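Local coordinates for crystal protein (Bacillus thuringiensis serovar dakota, PDB 2ZTB), which is a proteolytically activated parasporin-2 toxin that recognizes cancer cells and, as in related beta-rich toxins, probably forms pores in their membranes, at residues A[170-181]-A[232-243]. Sequence-based numbering, arbitrary orientation.
Sequences RTIQLTAKIAKE and NVSSFDFQTIVQ
Lys-177 and Phe-236 face each other as a hydrogen-bonded pair: their backbones exchange two hydrogen bonds (Lys-177 N to Phe-236 O, Phe-236 N to Lys-177 O) and their side chains touch. Lys-177 CB stands over one face of the Phe-236 ring, 3.9 Å from its centroid and 24° off the normal, which meets the criterion for a CH-pi contact. The ring gets there because its CG sits between backbone N and carbonyl carbon (chi1 67°), which swings CE2 across the neighbouring strand to 3.5 Å from Ala-179 CB. The lysine chain runs on extended, its CD still beside the ring, until a bend at the last torsion, and NZ forms a long salt bridge, 3.3 Å to OD2 of Asp-237, reaching that oxygen on its anti side and somewhat out of the carboxylate plane. The Asp-237 side chain also comes within about 4 Å of a bound lutetium (III) ion. Residues 170-181 and 232-243 belong to the long antiparallel strands 168-199 and 223-247, consistent with an aerolysin-type beta-pore-forming toxin. A one-residue shift in pairing between Thr-175 and Lys-177 marks a beta bulge, with Asp-237 as the extra residue; its positive phi and psi depart from strand values. Next to it, Ala-176 CB packs 3.5 Å from CD2 of Phe-238, whose side chain also touches Ile-154 and Val-156 of strand 147-164. Toward the end of 232-243, Gln-243 lies alongside Thr-171 and accepts a bond at its backbone O from Arg-170 NE (3.0 Å), nearly in the guanidinium plane, while Val-242 CG1 covers one face of that group. Arg-170 NH1 bonds to the Thr-163 carbonyl. At the other end, a water accepts a bond from Asn-232 ND2 (2.7 Å) and hydrogen-bonds to Ser-234 OG, while Asn-232 OD1 is hydrogen-bonded to Ser-110 OG.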
ATOM      1  N   ARG A 170     -45.941   7.226 -10.361  1.00 59.21           N
ATOM      2  CA  ARG A 170     -44.863   7.029 -11.317  1.00 57.84           C
ATOM      3  C   ARG A 170     -43.522   7.229 -10.626  1.00 57.06           C
ATOM      4  O   ARG A 170     -43.268   8.295 -10.058  1.00 56.88           O
ATOM      5  CB  ARG A 170     -45.029   7.997 -12.499  1.00 57.93           C
ATOM      6  CG  ARG A 170     -44.296   7.556 -13.740  1.00 57.55           C
ATOM      7  CD  ARG A 170     -44.870   8.147 -15.024  1.00 57.16           C
ATOM      8  NE  ARG A 170     -44.126   7.603 -16.157  1.00 56.22           N
ATOM      9  CZ  ARG A 170     -44.092   8.120 -17.380  1.00 56.56           C
ATOM     10  NH1 ARG A 170     -44.770   9.224 -17.685  1.00 55.82           N
ATOM     11  NH2 ARG A 170     -43.360   7.519 -18.308  1.00 56.95           N
ATOM     12  N   THR A 171     -42.678   6.199 -10.681  1.00 55.89           N
ATOM     13  CA  THR A 171     -41.360   6.203 -10.041  1.00 55.13           C
ATOM     14  C   THR A 171     -40.240   6.679 -10.985  1.00 54.77           C
ATOM     15  O   THR A 171     -40.199   6.311 -12.169  1.00 54.84           O
ATOM     16  CB  THR A 171     -41.010   4.797  -9.467  1.00 55.04           C
ATOM     17  OG1 THR A 171     -42.008   4.410  -8.522  1.00 55.00           O
ATOM     18  CG2 THR A 171     -39.689   4.804  -8.755  1.00 53.64           C
ATOM     19  N   ILE A 172     -39.354   7.510 -10.441  1.00 53.82           N
ATOM     20  CA  ILE A 172     -38.172   8.013 -11.139  1.00 53.15           C
ATOM     21  C   ILE A 172     -36.938   7.608 -10.333  1.00 52.61           C
ATOM     22  O   ILE A 172     -36.907   7.786  -9.122  1.00 52.41           O
ATOM     23  CB  ILE A 172     -38.209   9.559 -11.294  1.00 53.18           C
ATOM     24  CG1 ILE A 172     -39.435   9.999 -12.107  1.00 54.17           C
ATOM     25  CG2 ILE A 172     -36.926  10.090 -11.927  1.00 52.21           C
ATOM     26  CD1 ILE A 172     -40.575  10.515 -11.263  1.00 54.99           C
ATOM     27  N   GLN A 173     -35.937   7.046 -11.007  1.00 51.92           N
ATOM     28  CA  GLN A 173     -34.688   6.677 -10.354  1.00 52.00           C
ATOM     29  C   GLN A 173     -33.498   7.400 -10.945  1.00 50.93           C
ATOM     30  O   GLN A 173     -33.481   7.713 -12.131  1.00 50.27           O
ATOM     31  CB  GLN A 173     -34.450   5.158 -10.418  1.00 51.98           C
ATOM     32  CG  GLN A 173     -35.658   4.319  -9.947  1.00 53.98           C
ATOM     33  CD  GLN A 173     -35.519   2.846 -10.283  1.00 54.18           C
ATOM     34  OE1 GLN A 173     -35.078   2.486 -11.373  1.00 57.46           O
ATOM     35  NE2 GLN A 173     -35.912   1.983  -9.348  1.00 55.87           N
ATOM     36  N   LEU A 174     -32.506   7.668 -10.096  1.00 50.42           N
ATOM     37  CA  LEU A 174     -31.186   8.051 -10.557  1.00 49.95           C
ATOM     38  C   LEU A 174     -30.294   6.834 -10.394  1.00 49.43           C
ATOM     39  O   LEU A 174     -30.169   6.289  -9.295  1.00 49.61           O
ATOM     40  CB  LEU A 174     -30.638   9.248  -9.771  1.00 50.02           C
ATOM     41  CG  LEU A 174     -29.238   9.761 -10.157  1.00 50.76           C
ATOM     42  CD1 LEU A 174     -29.203  10.333 -11.561  1.00 50.14           C
ATOM     43  CD2 LEU A 174     -28.779  10.796  -9.165  1.00 50.61           C
ATOM     44  N   THR A 175     -29.689   6.390 -11.489  1.00 48.97           N
ATOM     45  CA  THR A 175     -28.873   5.189 -11.450  1.00 48.50           C
ATOM     46  C   THR A 175     -27.456   5.465 -11.922  1.00 48.43           C
ATOM     47  O   THR A 175     -27.217   6.426 -12.635  1.00 47.82           O
ATOM     48  CB  THR A 175     -29.468   4.053 -12.297  1.00 48.81           C
ATOM     49  OG1 THR A 175     -29.258   4.333 -13.691  1.00 49.58           O
ATOM     50  CG2 THR A 175     -30.983   3.874 -12.008  1.00 47.86           C
ATOM     51  N   ALA A 176     -26.522   4.606 -11.509  1.00 48.49           N
ATOM     52  CA  ALA A 176     -25.139   4.705 -11.916  1.00 48.68           C
ATOM     53  C   ALA A 176     -24.488   3.325 -12.045  1.00 49.18           C
ATOM     54  O   ALA A 176     -25.050   2.312 -11.626  1.00 49.30           O
ATOM     55  CB  ALA A 176     -24.360   5.583 -10.935  1.00 48.31           C
ATOM     56  N   LYS A 177     -23.320   3.293 -12.679  1.00 49.55           N
ATOM     57  CA  LYS A 177     -22.445   2.139 -12.606  1.00 49.69           C
ATOM     58  C   LYS A 177     -21.373   2.432 -11.553  1.00 50.57           C
ATOM     59  O   LYS A 177     -21.035   3.595 -11.297  1.00 50.11           O
ATOM     60  CB  LYS A 177     -21.800   1.830 -13.958  1.00 49.12           C
ATOM     61  CG  LYS A 177     -22.775   1.456 -15.071  1.00 48.40           C
ATOM     62  CD  LYS A 177     -22.020   1.097 -16.338  1.00 48.39           C
ATOM     63  CE  LYS A 177     -22.953   0.702 -17.470  1.00 48.91           C
ATOM     64  NZ  LYS A 177     -23.635   1.861 -18.144  1.00 51.01           N
ATOM     65  N   ILE A 178     -20.857   1.376 -10.934  1.00 51.54           N
ATOM     66  CA  ILE A 178     -19.733   1.498 -10.034  1.00 52.71           C
ATOM     67  C   ILE A 178     -18.537   0.793 -10.665  1.00 53.16           C
ATOM     68  O   ILE A 178     -18.651  -0.342 -11.135  1.00 53.24           O
ATOM     69  CB  ILE A 178     -20.049   0.922  -8.638  1.00 52.88           C
ATOM     70  CG1 ILE A 178     -21.218   1.681  -7.992  1.00 53.10           C
ATOM     71  CG2 ILE A 178     -18.814   0.972  -7.737  1.00 52.93           C
ATOM     72  CD1 ILE A 178     -21.689   1.041  -6.662  1.00 53.55           C
ATOM     73  N   ALA A 179     -17.406   1.496 -10.694  1.00 53.61           N
ATOM     74  CA  ALA A 179     -16.141   0.927 -11.147  1.00 54.18           C
ATOM     75  C   ALA A 179     -15.234   0.679  -9.950  1.00 54.83           C
ATOM     76  O   ALA A 179     -14.945   1.609  -9.184  1.00 55.15           O
ATOM     77  CB  ALA A 179     -15.451   1.852 -12.142  1.00 53.33           C
ATOM     78  N   LYS A 180     -14.823  -0.576  -9.776  1.00 55.07           N
ATOM     79  CA  LYS A 180     -13.717  -0.891  -8.892  1.00 55.94           C
ATOM     80  C   LYS A 180     -12.485  -1.041  -9.775  1.00 55.21           C
ATOM     81  O   LYS A 180     -12.332  -2.024 -10.519  1.00 55.19           O
ATOM     82  CB  LYS A 180     -13.970  -2.162  -8.064  1.00 56.45           C
ATOM     83  CG  LYS A 180     -12.744  -2.576  -7.226  1.00 60.01           C
ATOM     84  CD  LYS A 180     -12.604  -4.112  -7.087  1.00 65.63           C
ATOM     85  CE  LYS A 180     -11.133  -4.484  -6.876  1.00 68.35           C
ATOM     86  NZ  LYS A 180     -10.930  -5.853  -6.287  1.00 71.67           N
ATOM     87  N   GLU A 181     -11.629  -0.034  -9.717  1.00 54.75           N
ATOM     88  CA  GLU A 181     -10.394  -0.046 -10.487  1.00 54.37           C
ATOM     89  C   GLU A 181      -9.232  -0.322  -9.553  1.00 54.67           C
ATOM     90  O   GLU A 181      -9.225   0.121  -8.395  1.00 54.13           O
ATOM     91  CB  GLU A 181     -10.190   1.280 -11.200  1.00 54.10           C
ATOM     92  CG  GLU A 181     -11.244   1.594 -12.261  1.00 53.05           C
ATOM     93  CD  GLU A 181     -11.046   2.969 -12.834  1.00 51.86           C
ATOM     94  OE1 GLU A 181     -11.248   3.943 -12.087  1.00 50.92           O
ATOM     95  OE2 GLU A 181     -10.657   3.081 -14.021  1.00 52.74           O
ATOM     96  N   ASN A 232      -9.494   2.143  -6.474  1.00 62.36           N
ATOM     97  CA  ASN A 232     -10.364   3.313  -6.526  1.00 61.50           C
ATOM     98  C   ASN A 232     -11.767   2.800  -6.824  1.00 60.50           C
ATOM     99  O   ASN A 232     -11.941   1.965  -7.716  1.00 60.33           O
ATOM    100  CB  ASN A 232      -9.874   4.340  -7.563  1.00 61.34           C
ATOM    101  CG  ASN A 232     -10.595   5.699  -7.452  1.00 62.12           C
ATOM    102  OD1 ASN A 232     -10.118   6.612  -6.787  1.00 61.40           O
ATOM    103  ND2 ASN A 232     -11.754   5.821  -8.099  1.00 63.49           N
ATOM    104  N   VAL A 233     -12.739   3.222  -6.014  1.00 59.34           N
ATOM    105  CA  VAL A 233     -14.161   2.900  -6.251  1.00 58.25           C
ATOM    106  C   VAL A 233     -14.908   4.210  -6.526  1.00 57.78           C
ATOM    107  O   VAL A 233     -14.876   5.148  -5.721  1.00 57.42           O
ATOM    108  CB  VAL A 233     -14.803   2.043  -5.109  1.00 58.63           C
ATOM    109  CG1 VAL A 233     -16.235   1.611  -5.461  1.00 58.13           C
ATOM    110  CG2 VAL A 233     -13.968   0.775  -4.837  1.00 58.10           C
ATOM    111  N   SER A 234     -15.507   4.300  -7.712  1.00 57.20           N
ATOM    112  CA  SER A 234     -16.239   5.507  -8.111  1.00 56.53           C
ATOM    113  C   SER A 234     -17.471   5.168  -8.945  1.00 55.61           C
ATOM    114  O   SER A 234     -17.603   4.056  -9.480  1.00 55.69           O
ATOM    115  CB  SER A 234     -15.326   6.497  -8.842  1.00 56.85           C
ATOM    116  OG  SER A 234     -14.843   5.957 -10.063  1.00 58.10           O
ATOM    117  N   SER A 235     -18.392   6.120  -9.009  1.00 54.15           N
ATOM    118  CA  SER A 235     -19.615   5.938  -9.762  1.00 52.77           C
ATOM    119  C   SER A 235     -19.479   6.721 -11.059  1.00 51.33           C
ATOM    120  O   SER A 235     -18.784   7.731 -11.100  1.00 50.94           O
ATOM    121  CB  SER A 235     -20.834   6.391  -8.959  1.00 52.41           C
ATOM    122  OG  SER A 235     -20.742   7.771  -8.695  1.00 54.16           O
ATOM    123  N   PHE A 236     -20.113   6.206 -12.111  1.00 50.02           N
ATOM    124  CA  PHE A 236     -20.109   6.799 -13.445  1.00 48.54           C
ATOM    125  C   PHE A 236     -21.355   6.342 -14.215  1.00 48.28           C
ATOM    126  O   PHE A 236     -22.114   5.503 -13.733  1.00 48.55           O
ATOM    127  CB  PHE A 236     -18.804   6.454 -14.197  1.00 48.11           C
ATOM    128  CG  PHE A 236     -18.647   4.989 -14.543  1.00 47.05           C
ATOM    129  CD1 PHE A 236     -18.650   4.578 -15.869  1.00 45.77           C
ATOM    130  CD2 PHE A 236     -18.478   4.024 -13.546  1.00 47.41           C
ATOM    131  CE1 PHE A 236     -18.504   3.231 -16.208  1.00 45.18           C
ATOM    132  CE2 PHE A 236     -18.324   2.668 -13.882  1.00 46.37           C
ATOM    133  CZ  PHE A 236     -18.341   2.284 -15.223  1.00 46.19           C
ATOM    134  N   ASP A 237     -21.561   6.915 -15.394  1.00 48.14           N
ATOM    135  CA  ASP A 237     -22.668   6.576 -16.294  1.00 47.95           C
ATOM    136  C   ASP A 237     -24.026   6.749 -15.635  1.00 47.97           C
ATOM    137  O   ASP A 237     -24.844   5.820 -15.623  1.00 48.03           O
ATOM    138  CB  ASP A 237     -22.499   5.167 -16.894  1.00 48.04           C
ATOM    139  CG  ASP A 237     -21.432   5.102 -17.996  1.00 47.90           C
ATOM    140  OD1 ASP A 237     -20.851   6.140 -18.378  1.00 46.74           O
ATOM    141  OD2 ASP A 237     -21.169   3.987 -18.488  1.00 49.41           O
ATOM    142  N   PHE A 238     -24.244   7.947 -15.088  1.00 47.83           N
ATOM    143  CA  PHE A 238     -25.502   8.321 -14.448  1.00 47.90           C
ATOM    144  C   PHE A 238     -26.649   8.386 -15.449  1.00 48.00           C
ATOM    145  O   PHE A 238     -26.515   8.938 -16.559  1.00 47.78           O
ATOM    146  CB  PHE A 238     -25.378   9.657 -13.693  1.00 48.16           C
ATOM    147  CG  PHE A 238     -24.208   9.718 -12.742  1.00 49.36           C
ATOM    148  CD1 PHE A 238     -23.060  10.433 -13.072  1.00 50.72           C
ATOM    149  CD2 PHE A 238     -24.247   9.060 -11.525  1.00 50.01           C
ATOM    150  CE1 PHE A 238     -21.971  10.472 -12.203  1.00 51.53           C
ATOM    151  CE2 PHE A 238     -23.163   9.094 -10.651  1.00 49.07           C
ATOM    152  CZ  PHE A 238     -22.030   9.804 -10.987  1.00 50.07           C
ATOM    153  N   GLN A 239     -27.785   7.816 -15.052  1.00 47.89           N
ATOM    154  CA  GLN A 239     -28.971   7.783 -15.911  1.00 47.63           C
ATOM    155  C   GLN A 239     -30.196   8.124 -15.098  1.00 47.75           C
ATOM    156  O   GLN A 239     -30.263   7.847 -13.905  1.00 47.15           O
ATOM    157  CB  GLN A 239     -29.175   6.406 -16.555  1.00 47.28           C
ATOM    158  CG  GLN A 239     -28.101   5.958 -17.534  1.00 48.13           C
ATOM    159  CD  GLN A 239     -28.183   6.660 -18.876  1.00 51.28           C
ATOM    160  OE1 GLN A 239     -29.100   7.444 -19.137  1.00 54.59           O
ATOM    161  NE2 GLN A 239     -27.227   6.376 -19.742  1.00 52.47           N
ATOM    162  N   THR A 240     -31.154   8.750 -15.767  1.00 48.38           N
ATOM    163  CA  THR A 240     -32.490   8.942 -15.245  1.00 49.63           C
ATOM    164  C   THR A 240     -33.340   7.832 -15.839  1.00 49.66           C
ATOM    165  O   THR A 240     -33.300   7.584 -17.052  1.00 48.92           O
ATOM    166  CB  THR A 240     -33.046  10.328 -15.648  1.00 49.86           C
ATOM    167  OG1 THR A 240     -32.143  11.327 -15.177  1.00 52.50           O
ATOM    168  CG2 THR A 240     -34.405  10.586 -15.032  1.00 50.73           C
ATOM    169  N   ILE A 241     -34.064   7.137 -14.964  1.00 50.30           N
ATOM    170  CA  ILE A 241     -35.012   6.103 -15.376  1.00 50.52           C
ATOM    171  C   ILE A 241     -36.391   6.506 -14.889  1.00 51.02           C
ATOM    172  O   ILE A 241     -36.635   6.588 -13.685  1.00 50.40           O
ATOM    173  CB  ILE A 241     -34.667   4.691 -14.811  1.00 50.53           C
ATOM    174  CG1 ILE A 241     -33.169   4.370 -14.936  1.00 50.06           C
ATOM    175  CG2 ILE A 241     -35.545   3.616 -15.465  1.00 50.97           C
ATOM    176  CD1 ILE A 241     -32.664   4.129 -16.354  1.00 49.06           C
ATOM    177  N   VAL A 242     -37.277   6.787 -15.841  1.00 51.54           N
ATOM    178  CA  VAL A 242     -38.674   7.010 -15.535  1.00 52.56           C
ATOM    179  C   VAL A 242     -39.424   5.723 -15.878  1.00 53.63           C
ATOM    180  O   VAL A 242     -39.496   5.329 -17.049  1.00 53.41           O
ATOM    181  CB  VAL A 242     -39.278   8.221 -16.315  1.00 52.50           C
ATOM    182  CG1 VAL A 242     -40.684   8.514 -15.824  1.00 51.21           C
ATOM    183  CG2 VAL A 242     -38.377   9.478 -16.195  1.00 52.28           C
ATOM    184  N   GLN A 243     -39.969   5.069 -14.854  1.00 54.84           N
ATOM    185  CA  GLN A 243     -40.708   3.815 -15.039  1.00 56.30           C
ATOM    186  C   GLN A 243     -42.175   4.030 -15.442  1.00 56.79           C
ATOM    187  O   GLN A 243     -42.729   5.106 -15.196  1.00 56.69           O
ATOM    188  CB  GLN A 243     -40.570   2.922 -13.806  1.00 56.40           C
ATOM    189  CG  GLN A 243     -39.264   2.156 -13.799  1.00 58.47           C
ATOM    190  CD  GLN A 243     -38.807   1.799 -12.413  1.00 61.86           C
ATOM    191  OE1 GLN A 243     -37.648   1.404 -12.209  1.00 64.23           O
ATOM    192  NE2 GLN A 243     -39.704   1.943 -11.437  1.00 62.35           N
TER
HETATM  193  O   HOH W   1     -12.859   4.198  -9.963  1.00 45.19           O